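Local coordinates for iron-containing alcohol dehydrogenase (Ralstonia eutropha, PDB 3JZD), which probably reduces maleylacetate to 3-oxoadipate at the expense of NADH or NADPH, and is seen here as a homodimer with NAD bound, at residues G22-V27 with I154-L159; T121-S126 with Q222-A227; L159-P164 with A215-R220; R165-T170 with H257-T262. All blocks are in the same frame, centred on the assembly; numbering follows the deposited sequence.

Interaction 1: residues G22-V27 with I154-L159; sequences GSSSQV and IYDPAL
The 3-10 turn of Ser23 to Ser25 sits against the chain leaving strand 152-155, where the CA atoms of Ser23 and Asp156 come within 5.2 Å of each other. Asp156 carries the contact. Its CG stands anti to the backbone N (chi1 -170°), which extends the carboxylate to the start of the turn. Asp156 OD1 accepts from Gly22 N at 2.9 Å, and on the opposite face of the carboxylate plane it takes the N-H of Ala158, two residues on, closing an Asx turn. Asp156 OD2 serves Ser24 twice. Ser24 N approaches it from above the plane at 3.0 Å, while Ser24 OG comes in on the anti side, close to the plane, at 2.7 Å. Ser24 OG lies between its own N and carbonyl carbon (chi1 65°), and this turns the hydroxyl to the oxygen that its backbone already uses. With four donors around it, the buried carboxylate is probably kept ionised. The fold involved is the parallel, Rossmann-like sheet of the nucleotide-binding domain: strand 8-19 lies at its edge beside strand 152-155, and Asp156 fastens the loop after the first to the C-terminal end of the second. Ser23 OG lies 2.8 Å from Tyr155 O, a weak bond whose proton could instead go to Gly20 O. Apolar groups fill in around these bonds. Ile154 CG2 presses on Ser23 OG at 3.2 Å, and at the other branch Ile154 CD1 reaches Val27 CA at 4.0 Å. Leu159, an NAD-binding residue, rests its CD1 on Ser24 CB at 4.0 Å.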
# COMPACT_ATOMS: atom_id res chain seq x y z
N GLY A 22 8.54 21.53 0.38
CA GLY A 22 7.62 22.63 0.62
C GLY A 22 6.27 22.25 1.15
O GLY A 22 5.46 23.13 1.45
N SER A 23 6.01 20.95 1.30
CA SER A 23 4.73 20.47 1.75
C SER A 23 4.33 21.00 3.14
O SER A 23 3.15 21.13 3.41
CB SER A 23 4.67 18.94 1.74
OG SER A 23 5.51 18.36 2.75
N SER A 24 5.29 21.29 4.01
CA SER A 24 4.94 21.78 5.34
C SER A 24 4.18 23.09 5.27
O SER A 24 3.45 23.44 6.23
CB SER A 24 6.15 21.90 6.24
OG SER A 24 7.02 22.86 5.74
N SER A 25 4.30 23.81 4.16
CA SER A 25 3.51 25.04 3.97
C SER A 25 2.00 24.81 3.89
O SER A 25 1.25 25.76 3.88
CB SER A 25 3.92 25.81 2.73
OG SER A 25 3.51 25.14 1.56
N GLN A 26 1.55 23.57 3.80
CA GLN A 26 0.14 23.29 3.68
C GLN A 26 -0.40 22.82 5.00
O GLN A 26 -1.49 22.29 5.05
CB GLN A 26 -0.09 22.19 2.62
CG GLN A 26 0.46 22.57 1.26
CD GLN A 26 0.42 21.42 0.26
OE1 GLN A 26 -0.28 20.41 0.45
NE2 GLN A 26 1.17 21.57 -0.83
N VAL A 27 0.35 23.02 6.07
CA VAL A 27 -0.07 22.54 7.38
C VAL A 27 -1.44 23.05 7.83
O VAL A 27 -2.24 22.28 8.37
CB VAL A 27 1.02 22.76 8.49
CG1 VAL A 27 1.36 24.26 8.76
CG2 VAL A 27 0.61 22.04 9.79
N ILE A 154 2.85 14.77 6.89
CA ILE A 154 3.32 15.72 5.94
C ILE A 154 4.80 15.50 5.85
O ILE A 154 5.53 15.77 6.84
CB ILE A 154 3.04 17.17 6.40
CG1 ILE A 154 1.54 17.39 6.50
CG2 ILE A 154 3.74 18.17 5.46
CD1 ILE A 154 1.15 18.79 7.04
N TYR A 155 5.26 14.98 4.72
CA TYR A 155 6.68 14.72 4.53
C TYR A 155 7.28 15.83 3.72
O TYR A 155 6.94 15.94 2.54
CB TYR A 155 6.95 13.41 3.79
CG TYR A 155 6.78 12.18 4.60
CD1 TYR A 155 7.65 11.91 5.65
CD2 TYR A 155 5.80 11.23 4.27
CE1 TYR A 155 7.53 10.76 6.39
CE2 TYR A 155 5.65 10.09 4.99
CZ TYR A 155 6.56 9.85 6.06
OH TYR A 155 6.45 8.73 6.81
N ASP A 156 8.15 16.63 4.33
CA ASP A 156 8.79 17.77 3.67
C ASP A 156 10.30 17.58 3.79
O ASP A 156 10.87 17.79 4.85
CB ASP A 156 8.36 19.11 4.33
CG ASP A 156 8.78 20.31 3.55
OD1 ASP A 156 9.64 20.16 2.67
OD2 ASP A 156 8.24 21.40 3.77
N PRO A 157 10.95 17.15 2.70
CA PRO A 157 12.38 16.95 2.72
C PRO A 157 13.18 18.22 3.08
O PRO A 157 14.31 18.10 3.51
CB PRO A 157 12.69 16.53 1.30
CG PRO A 157 11.59 17.10 0.52
CD PRO A 157 10.40 16.93 1.36
N ALA A 158 12.61 19.40 2.89
CA ALA A 158 13.28 20.64 3.30
C ALA A 158 13.53 20.67 4.81
O ALA A 158 14.49 21.28 5.27
CB ALA A 158 12.46 21.82 2.91
N LEU A 159 12.66 20.02 5.58
CA LEU A 159 12.83 19.97 7.04
C LEU A 159 13.87 18.92 7.47
O LEU A 159 14.17 18.82 8.63
CB LEU A 159 11.49 19.74 7.77
CG LEU A 159 10.38 20.78 7.56
CD1 LEU A 159 9.21 20.58 8.54
CD2 LEU A 159 10.87 22.19 7.62

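Interaction 2: residues T121-S126 with Q222-A227; sequences TTYAGS and QCLYGA. With NAD (nicotinamide-adenine-dinucleotide), chain E.
One water joins the two segments, donating to Tyr123 O and to Ala227 O over 2.8 Å each. Beside it the contact is apolar and is made largely by Tyr123, whose ring runs along helix 217-236. Tyr123 CB meets Ala227 CB at 3.6 Å. From there chi1 of -50°, with CG beside the backbone N and anti to the carbonyl carbon, lays the ring back along the helix and brings Tyr123 CZ to Cys223 CB, one helical turn earlier, at 3.5 Å. Cys223 SG stands obliquely to the ring, 5.0 Å from its centroid, as a sulfur-aromatic contact. Leu224 adds CD1 at 4.0 Å from Tyr123 CE1. The loop held in this way follows strand 116-120 of the nucleotide-binding domain, and the helix belongs to the all-helical C-terminal part, so the contact lies at the junction between them. Away from the helix the loop grips NAD: Thr122 OG1 donates to the phosphate oxygen O2N at 2.6 Å and accepts from Ala124 N in an ST turn, while Thr121 O takes the adenine amino group N6A at 2.9 Å. The Tyr123 hydroxyl is hydrogen-bonded to Arg220, farther back on the helix.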
# COMPACT_ATOMS: atom_id res chain seq x y z
N THR A 121 10.91 14.55 10.80
CA THR A 121 12.17 15.14 10.44
C THR A 121 13.34 14.13 10.59
O THR A 121 14.51 14.50 10.47
CB THR A 121 12.38 16.42 11.24
OG1 THR A 121 12.55 16.08 12.61
CG2 THR A 121 11.16 17.37 11.08
N THR A 122 13.01 12.86 10.83
CA THR A 122 13.99 11.78 10.84
C THR A 122 13.42 10.64 10.01
O THR A 122 12.38 10.80 9.36
CB THR A 122 14.38 11.28 12.23
OG1 THR A 122 13.33 10.48 12.80
CG2 THR A 122 14.76 12.46 13.18
N TYR A 123 14.08 9.48 10.05
CA TYR A 123 13.63 8.31 9.27
C TYR A 123 13.05 7.21 10.14
O TYR A 123 12.82 6.08 9.67
CB TYR A 123 14.77 7.82 8.40
CG TYR A 123 15.40 8.95 7.60
CD1 TYR A 123 14.61 9.77 6.78
CD2 TYR A 123 16.80 9.17 7.60
CE1 TYR A 123 15.18 10.78 6.05
CE2 TYR A 123 17.37 10.17 6.86
CZ TYR A 123 16.54 11.00 6.10
OH TYR A 123 17.07 12.03 5.36
N ALA A 124 12.78 7.55 11.41
CA ALA A 124 12.29 6.60 12.40
C ALA A 124 11.02 5.84 11.98
O ALA A 124 10.90 4.67 12.34
CB ALA A 124 12.06 7.33 13.78
N GLY A 125 10.08 6.49 11.27
CA GLY A 125 8.86 5.80 10.77
C GLY A 125 7.66 5.63 11.71
O GLY A 125 6.61 5.04 11.35
N SER A 126 7.82 6.17 12.91
CA SER A 126 6.79 6.12 13.93
C SER A 126 5.45 6.74 13.46
O SER A 126 4.38 6.35 13.94
CB SER A 126 7.28 6.83 15.20
OG SER A 126 6.26 6.77 16.17
N GLN A 222 14.22 11.00 -1.47
CA GLN A 222 14.39 9.57 -1.60
C GLN A 222 14.50 8.89 -0.22
O GLN A 222 13.86 7.84 -0.00
CB GLN A 222 15.62 9.32 -2.45
CG GLN A 222 15.92 7.90 -2.66
CD GLN A 222 17.06 7.69 -3.66
OE1 GLN A 222 16.95 6.84 -4.52
NE2 GLN A 222 18.13 8.49 -3.56
N CYS A 223 15.23 9.49 0.73
CA CYS A 223 15.28 8.91 2.09
C CYS A 223 13.95 8.98 2.84
O CYS A 223 13.54 8.05 3.50
CB CYS A 223 16.37 9.58 2.95
SG CYS A 223 18.04 9.28 2.34
N LEU A 224 13.26 10.08 2.70
CA LEU A 224 12.01 10.25 3.43
C LEU A 224 10.99 9.25 2.88
O LEU A 224 10.24 8.62 3.63
CB LEU A 224 11.59 11.71 3.31
CG LEU A 224 10.85 12.41 4.42
CD1 LEU A 224 11.37 12.03 5.81
CD2 LEU A 224 10.91 13.95 4.19
N TYR A 225 10.97 9.08 1.56
CA TYR A 225 10.11 8.08 0.92
C TYR A 225 10.42 6.65 1.42
O TYR A 225 9.52 5.88 1.76
CB TYR A 225 10.34 8.17 -0.58
CG TYR A 225 9.75 7.05 -1.38
CD1 TYR A 225 8.37 6.86 -1.46
CD2 TYR A 225 10.55 6.23 -2.14
CE1 TYR A 225 7.84 5.83 -2.21
CE2 TYR A 225 10.03 5.22 -2.90
CZ TYR A 225 8.68 5.02 -2.92
OH TYR A 225 8.22 4.02 -3.72
N GLY A 226 11.70 6.33 1.48
CA GLY A 226 12.17 5.05 2.03
C GLY A 226 11.75 4.87 3.47
O GLY A 226 11.32 3.79 3.88
N ALA A 227 11.82 5.95 4.24
CA ALA A 227 11.46 5.92 5.64
C ALA A 227 9.98 5.64 5.79
O ALA A 227 9.54 4.91 6.73
CB ALA A 227 11.86 7.26 6.32
PA NAD E . 14.63 11.69 18.15
O1A NAD E . 13.19 12.01 17.87
O2A NAD E . 14.74 11.20 19.53
O5B NAD E . 15.58 12.90 17.70
C5B NAD E . 16.93 12.99 18.17
C4B NAD E . 17.38 14.43 18.12
O4B NAD E . 17.48 14.91 16.79
C3B NAD E . 16.37 15.35 18.80
O3B NAD E . 17.01 16.32 19.57
C2B NAD E . 15.68 16.07 17.66
O2B NAD E . 15.19 17.33 18.04
C1B NAD E . 16.81 16.14 16.64
N9A NAD E . 16.31 16.22 15.26
C8A NAD E . 15.36 15.39 14.73
N7A NAD E . 15.18 15.74 13.45
C5A NAD E . 15.97 16.78 13.14
C6A NAD E . 16.13 17.55 11.98
N6A NAD E . 15.72 17.14 10.79
N1A NAD E . 17.01 18.61 12.01
C2A NAD E . 17.71 18.90 13.16
N3A NAD E . 17.56 18.14 14.30
C4A NAD E . 16.68 17.10 14.30
O3 NAD E . 15.26 10.54 17.21
PN NAD E . 14.47 9.41 16.39
O1N NAD E . 15.56 8.37 16.12
O2N NAD E . 13.67 10.03 15.32
O5D NAD E . 13.40 8.81 17.36
C5D NAD E . 13.72 7.73 18.19
C4D NAD E . 12.61 7.62 19.22
O4D NAD E . 11.43 7.29 18.53
C3D NAD E . 12.85 6.50 20.21
O3D NAD E . 12.16 6.80 21.38
C2D NAD E . 12.23 5.32 19.52
O2D NAD E . 11.94 4.27 20.41
C1D NAD E . 10.99 6.01 18.92
N1N NAD E . 10.43 5.23 17.80
C2N NAD E . 9.17 4.72 17.95
C3N NAD E . 8.59 3.99 16.92
C7N NAD E . 7.16 3.50 17.04
O7N NAD E . 6.57 2.81 15.98
N7N NAD E . 6.42 3.74 18.11
C4N NAD E . 9.31 3.78 15.74
C5N NAD E . 10.59 4.32 15.59
C6N NAD E . 11.13 5.07 16.63
O HOH W 1 11.04 4.10 8.89

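Interaction 3: residues L159-P164 with A215-R220; sequences LTVGLP and ADLDAR. With NAD (nicotinamide-adenine-dinucleotide), chain E.
Arg220 leaves helix 217-236 toward the turn at Thr160, and its aliphatic part slides past the threonine hydroxyl in the opposite direction. CB lies 3.6 Å from Thr160 OG1. The chain then bends at CG (chi2 -59°), which keeps CD beside the same oxygen, at 3.4 Å from Thr160 OG1. That hydroxyl has its own bond to Pro157 O, and a water links it to Arg220 O. Beyond CD, NE donates to Pro214 O, outside both segments. The Thr160 peptide lies over one face of the flat guanidinium, though its exact placement there is doubtful. NH1 is hydrogen-bonded to Ser168 OG and passes Leu163 CB at 3.9 Å. NH2 reaches two carbonyls of the type I turn from Thr160 to Leu163. The bond from NH2 to Leu163 O, 3.0 Å long, meets a lone pair in the carbonyl plane, although the oxygen is tilted 22° from the guanidinium plane; the one to Val161 O is weak and bent, at 124°. Outside this polar centre, Val161 CG2 touches Leu217 CD2 at 3.6 Å, and its CG1 faces Ala215. Leu163 also touches NAD, with CD1 3.5 Å from adenine atom C5A. Asp216 caps the helix that carries the arginine. The bonds of the guanidinium described here go to main-chain carbonyls and a hydroxyl: a buried positive charge is probably eased by their dipoles, and the turn that borders the adenine is fixed by bonds to its backbone.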
# COMPACT_ATOMS: atom_id res chain seq x y z
N LEU A 159 12.66 20.02 5.58
CA LEU A 159 12.83 19.97 7.04
C LEU A 159 13.87 18.92 7.47
O LEU A 159 14.17 18.82 8.63
CB LEU A 159 11.49 19.74 7.77
CG LEU A 159 10.38 20.78 7.56
CD1 LEU A 159 9.21 20.58 8.54
CD2 LEU A 159 10.87 22.19 7.62
N THR A 160 14.39 18.12 6.54
CA THR A 160 15.43 17.15 6.87
C THR A 160 16.79 17.61 6.38
O THR A 160 17.77 16.95 6.66
CB THR A 160 15.11 15.75 6.29
OG1 THR A 160 15.08 15.80 4.87
CG2 THR A 160 13.78 15.30 6.74
N VAL A 161 16.88 18.73 5.68
CA VAL A 161 18.17 19.21 5.17
C VAL A 161 19.19 19.40 6.31
O VAL A 161 20.33 19.00 6.19
CB VAL A 161 18.00 20.54 4.34
CG1 VAL A 161 19.36 21.29 4.15
CG2 VAL A 161 17.36 20.23 3.01
N GLY A 162 18.74 19.96 7.42
CA GLY A 162 19.58 20.17 8.57
C GLY A 162 19.68 18.96 9.49
O GLY A 162 20.31 19.05 10.51
N LEU A 163 19.08 17.82 9.14
CA LEU A 163 19.27 16.62 9.94
C LEU A 163 20.79 16.39 9.85
O LEU A 163 21.33 16.28 8.77
CB LEU A 163 18.51 15.45 9.35
CG LEU A 163 18.55 14.14 10.15
CD1 LEU A 163 17.95 14.35 11.51
CD2 LEU A 163 17.79 13.06 9.39
N PRO A 164 21.50 16.34 10.98
CA PRO A 164 22.96 16.19 10.89
C PRO A 164 23.40 14.96 10.15
O PRO A 164 22.64 13.98 10.02
CB PRO A 164 23.41 16.11 12.35
CG PRO A 164 22.32 16.76 13.14
CD PRO A 164 21.03 16.41 12.36
N ALA A 215 22.10 19.10 1.37
CA ALA A 215 21.09 20.06 0.86
C ALA A 215 20.42 19.58 -0.42
O ALA A 215 19.62 20.29 -1.00
CB ALA A 215 21.73 21.48 0.64
N ASP A 216 20.74 18.39 -0.88
CA ASP A 216 20.14 17.87 -2.11
C ASP A 216 18.71 17.42 -1.80
O ASP A 216 18.52 16.43 -1.14
CB ASP A 216 21.02 16.72 -2.59
CG ASP A 216 20.50 16.03 -3.82
OD1 ASP A 216 19.35 16.26 -4.20
OD2 ASP A 216 21.28 15.23 -4.40
N LEU A 217 17.70 18.18 -2.23
CA LEU A 217 16.32 17.85 -1.89
C LEU A 217 15.83 16.56 -2.55
O LEU A 217 14.94 15.94 -2.01
CB LEU A 217 15.36 19.02 -2.17
CG LEU A 217 15.59 20.24 -1.28
CD1 LEU A 217 14.81 21.47 -1.84
CD2 LEU A 217 15.18 19.93 0.13
N ASP A 218 16.43 16.12 -3.66
CA ASP A 218 16.05 14.84 -4.25
C ASP A 218 16.57 13.68 -3.40
O ASP A 218 15.82 12.74 -3.14
CB ASP A 218 16.58 14.68 -5.66
CG ASP A 218 15.89 15.60 -6.67
OD1 ASP A 218 14.67 15.88 -6.57
OD2 ASP A 218 16.58 15.98 -7.62
N ALA A 219 17.82 13.77 -2.94
CA ALA A 219 18.38 12.75 -2.06
C ALA A 219 17.57 12.73 -0.78
O ALA A 219 17.26 11.67 -0.27
CB ALA A 219 19.85 13.00 -1.76
N ARG A 220 17.25 13.89 -0.24
CA ARG A 220 16.44 13.92 0.95
C ARG A 220 15.04 13.30 0.71
O ARG A 220 14.53 12.59 1.58
CB ARG A 220 16.31 15.33 1.53
CG ARG A 220 17.57 15.94 2.19
CD ARG A 220 18.08 15.12 3.35
NE ARG A 220 19.14 15.79 4.09
CZ ARG A 220 19.66 15.34 5.23
NH1 ARG A 220 19.23 14.20 5.77
NH2 ARG A 220 20.60 16.01 5.85
PA NAD E . 14.63 11.69 18.15
O1A NAD E . 13.19 12.01 17.87
O2A NAD E . 14.74 11.20 19.53
O5B NAD E . 15.58 12.90 17.70
C5B NAD E . 16.93 12.99 18.17
C4B NAD E . 17.38 14.43 18.12
O4B NAD E . 17.48 14.91 16.79
C3B NAD E . 16.37 15.35 18.80
O3B NAD E . 17.01 16.32 19.57
C2B NAD E . 15.68 16.07 17.66
O2B NAD E . 15.19 17.33 18.04
C1B NAD E . 16.81 16.14 16.64
N9A NAD E . 16.31 16.22 15.26
C8A NAD E . 15.36 15.39 14.73
N7A NAD E . 15.18 15.74 13.45
C5A NAD E . 15.97 16.78 13.14
C6A NAD E . 16.13 17.55 11.98
N6A NAD E . 15.72 17.14 10.79
N1A NAD E . 17.01 18.61 12.01
C2A NAD E . 17.71 18.90 13.16
N3A NAD E . 17.56 18.14 14.30
C4A NAD E . 16.68 17.10 14.30
O3 NAD E . 15.26 10.54 17.21
PN NAD E . 14.47 9.41 16.39
O1N NAD E . 15.56 8.37 16.12
O2N NAD E . 13.67 10.03 15.32
O5D NAD E . 13.40 8.81 17.36
C5D NAD E . 13.72 7.73 18.19
C4D NAD E . 12.61 7.62 19.22
O4D NAD E . 11.43 7.29 18.53
C3D NAD E . 12.85 6.50 20.21
O3D NAD E . 12.16 6.80 21.38
C2D NAD E . 12.23 5.32 19.52
O2D NAD E . 11.94 4.27 20.41
C1D NAD E . 10.99 6.01 18.92
N1N NAD E . 10.43 5.23 17.80
C2N NAD E . 9.17 4.72 17.95
C3N NAD E . 8.59 3.99 16.92
C7N NAD E . 7.16 3.50 17.04
O7N NAD E . 6.57 2.81 15.98
N7N NAD E . 6.42 3.74 18.11
C4N NAD E . 9.31 3.78 15.74
C5N NAD E . 10.59 4.32 15.59
C6N NAD E . 11.13 5.07 16.63
O HOH W 2 15.17 13.41 4.20

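Interaction 4: residues R165-T170 with H257-T262; sequences RGLSVT and HAETHT. With NAD (nicotinamide-adenine-dinucleotide), chain E.
Two torsions bring Thr170 and Glu259 together: Thr170 OG1 lies between its backbone N and carbonyl carbon (chi1 64°), and the Glu259 chain folds at chi2 (72°) to carry its carboxylate back toward helix 165-182. Thr170 OG1 and Glu259 OE2 are 3.2 Å apart, at hydrogen-bond distance, but the same proton could serve Gly166 O one turn back. Ala258 CB packs against that hydroxyl, 3.4 Å from Thr170 OG1, and also receives Leu167 CD1 at 3.6 Å. The side chains of Thr170 and Thr262 cross at about a right angle, with Thr262 OG1 close against Thr170 CB at 3.3 Å. Thr262 OG1 donates to Ala258 O in its own helix, from above the carbonyl plane, at 3.1 Å. The first turn of each helix gives NAD one side chain. Leu167 sends its second branch, CD2, to ribose atom O4B at 3.4 Å, and the His257 ring has NAD C2D over one face at 3.5 Å and His261 over the other. The helix segments pass 9.0 Å apart at 51°. Within the C-terminal helical part, helix 241-253 adds a further layer: Thr260 packs on its Cys246 and Leu249, and His261 is hydrogen-bonded to His242, while Leu173, farther along helix 165-182, continues the packing on Thr262.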
# COMPACT_ATOMS: atom_id res chain seq x y z
N ARG A 165 24.63 15.03 9.65
CA ARG A 165 25.22 13.99 8.85
C ARG A 165 25.20 12.63 9.58
O ARG A 165 24.98 11.61 8.94
CB ARG A 165 26.64 14.39 8.48
CG ARG A 165 27.34 13.40 7.56
CD ARG A 165 28.74 13.87 7.18
NE ARG A 165 28.68 15.20 6.59
CZ ARG A 165 28.29 15.47 5.35
NH1 ARG A 165 27.95 14.51 4.52
NH2 ARG A 165 28.27 16.73 4.93
N GLY A 166 25.37 12.63 10.90
CA GLY A 166 25.37 11.39 11.64
C GLY A 166 23.99 10.74 11.76
O GLY A 166 23.78 9.55 11.38
N LEU A 167 23.05 11.48 12.30
CA LEU A 167 21.69 10.96 12.44
C LEU A 167 21.07 10.66 11.06
O LEU A 167 20.26 9.74 10.96
CB LEU A 167 20.83 11.90 13.28
CG LEU A 167 19.44 11.44 13.72
CD1 LEU A 167 19.54 10.05 14.39
CD2 LEU A 167 18.79 12.57 14.66
N SER A 168 21.50 11.34 10.00
CA SER A 168 20.90 11.08 8.67
C SER A 168 21.22 9.64 8.29
O SER A 168 20.38 8.94 7.71
CB SER A 168 21.40 12.06 7.61
OG SER A 168 21.03 13.41 7.88
N VAL A 169 22.44 9.19 8.61
CA VAL A 169 22.84 7.81 8.30
C VAL A 169 22.21 6.80 9.25
O VAL A 169 21.57 5.82 8.80
CB VAL A 169 24.38 7.63 8.30
CG1 VAL A 169 24.79 6.21 7.91
CG2 VAL A 169 25.04 8.65 7.34
N THR A 170 22.33 7.07 10.54
CA THR A 170 21.89 6.13 11.56
C THR A 170 20.36 5.98 11.62
O THR A 170 19.85 4.84 11.76
CB THR A 170 22.51 6.43 12.93
OG1 THR A 170 22.08 7.70 13.39
CG2 THR A 170 24.07 6.34 12.87
N HIS A 257 19.32 5.57 20.47
CA HIS A 257 18.42 4.78 19.61
C HIS A 257 18.90 4.45 18.17
O HIS A 257 19.20 3.29 17.87
CB HIS A 257 17.01 5.43 19.60
CG HIS A 257 16.05 4.72 18.74
ND1 HIS A 257 15.36 3.61 19.17
CD2 HIS A 257 15.71 4.91 17.44
CE1 HIS A 257 14.61 3.16 18.17
NE2 HIS A 257 14.79 3.95 17.12
N ALA A 258 18.97 5.44 17.29
CA ALA A 258 19.34 5.20 15.87
C ALA A 258 20.70 4.49 15.74
O ALA A 258 20.88 3.54 14.95
CB ALA A 258 19.35 6.51 15.10
N GLU A 259 21.65 4.93 16.56
CA GLU A 259 22.99 4.35 16.52
C GLU A 259 23.00 2.88 16.93
O GLU A 259 23.75 2.09 16.36
CB GLU A 259 23.97 5.14 17.37
CG GLU A 259 24.34 6.52 16.86
CD GLU A 259 23.25 7.58 16.96
OE1 GLU A 259 22.27 7.41 17.75
OE2 GLU A 259 23.38 8.59 16.21
N THR A 260 22.19 2.51 17.92
CA THR A 260 22.06 1.12 18.35
C THR A 260 21.54 0.30 17.18
O THR A 260 22.09 -0.74 16.86
CB THR A 260 21.15 0.98 19.59
OG1 THR A 260 21.73 1.68 20.67
CG2 THR A 260 20.94 -0.47 20.01
N HIS A 261 20.52 0.80 16.48
CA HIS A 261 19.99 0.10 15.32
C HIS A 261 21.06 -0.12 14.28
O HIS A 261 21.23 -1.22 13.74
CB HIS A 261 18.76 0.89 14.74
CG HIS A 261 17.50 0.60 15.49
ND1 HIS A 261 16.65 -0.42 15.14
CD2 HIS A 261 17.01 1.12 16.64
CE1 HIS A 261 15.67 -0.49 16.02
NE2 HIS A 261 15.86 0.42 16.95
N THR A 262 21.81 0.93 14.03
CA THR A 262 22.83 0.91 13.01
C THR A 262 23.91 -0.16 13.30
O THR A 262 24.29 -0.90 12.44
CB THR A 262 23.48 2.29 12.90
OG1 THR A 262 22.54 3.22 12.37
CG2 THR A 262 24.72 2.26 12.00
PA NAD E . 14.63 11.69 18.15
O1A NAD E . 13.19 12.01 17.87
O2A NAD E . 14.74 11.20 19.53
O5B NAD E . 15.58 12.90 17.70
C5B NAD E . 16.93 12.99 18.17
C4B NAD E . 17.38 14.43 18.12
O4B NAD E . 17.48 14.91 16.79
C3B NAD E . 16.37 15.35 18.80
O3B NAD E . 17.01 16.32 19.57
C2B NAD E . 15.68 16.07 17.66
O2B NAD E . 15.19 17.33 18.04
C1B NAD E . 16.81 16.14 16.64
N9A NAD E . 16.31 16.22 15.26
C8A NAD E . 15.36 15.39 14.73
N7A NAD E . 15.18 15.74 13.45
C5A NAD E . 15.97 16.78 13.14
C6A NAD E . 16.13 17.55 11.98
N6A NAD E . 15.72 17.14 10.79
N1A NAD E . 17.01 18.61 12.01
C2A NAD E . 17.71 18.90 13.16
N3A NAD E . 17.56 18.14 14.30
C4A NAD E . 16.68 17.10 14.30
O3 NAD E . 15.26 10.54 17.21
PN NAD E . 14.47 9.41 16.39
O1N NAD E . 15.56 8.37 16.12
O2N NAD E . 13.67 10.03 15.32
O5D NAD E . 13.40 8.81 17.36
C5D NAD E . 13.72 7.73 18.19
C4D NAD E . 12.61 7.62 19.22
O4D NAD E . 11.43 7.29 18.53
C3D NAD E . 12.85 6.50 20.21
O3D NAD E . 12.16 6.80 21.38
C2D NAD E . 12.23 5.32 19.52
O2D NAD E . 11.94 4.27 20.41
C1D NAD E . 10.99 6.01 18.92
N1N NAD E . 10.43 5.23 17.80
C2N NAD E . 9.17 4.72 17.95
C3N NAD E . 8.59 3.99 16.92
C7N NAD E . 7.16 3.50 17.04
O7N NAD E . 6.57 2.81 15.98
N7N NAD E . 6.42 3.74 18.11
C4N NAD E . 9.31 3.78 15.74
C5N NAD E . 10.59 4.32 15.59
C6N NAD E . 11.13 5.07 16.63

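The four contacts form a connected set beside the NAD site, with interactions 1 and 3 at its adenine end. These two share Leu159, and interaction 1 leans on interaction 2 where Tyr155 CD1 meets Leu224 CG at 3.5 Å. Arg220 ties the rest together: its NH1 is 3.1 Å from Tyr123 OH of interaction 2 and 2.9 Å from Ser168 OG of interaction 4. Interaction 2 runs from the adenine past the phosphate to the nicotinamide, interaction 3 borders the adenine, and interaction 4 meets both riboses. Interaction 1 meets NAD through Leu159 and stays about 9 Å from interaction 4 at their nearest atoms, with the loop 159-164 leading from one to the other.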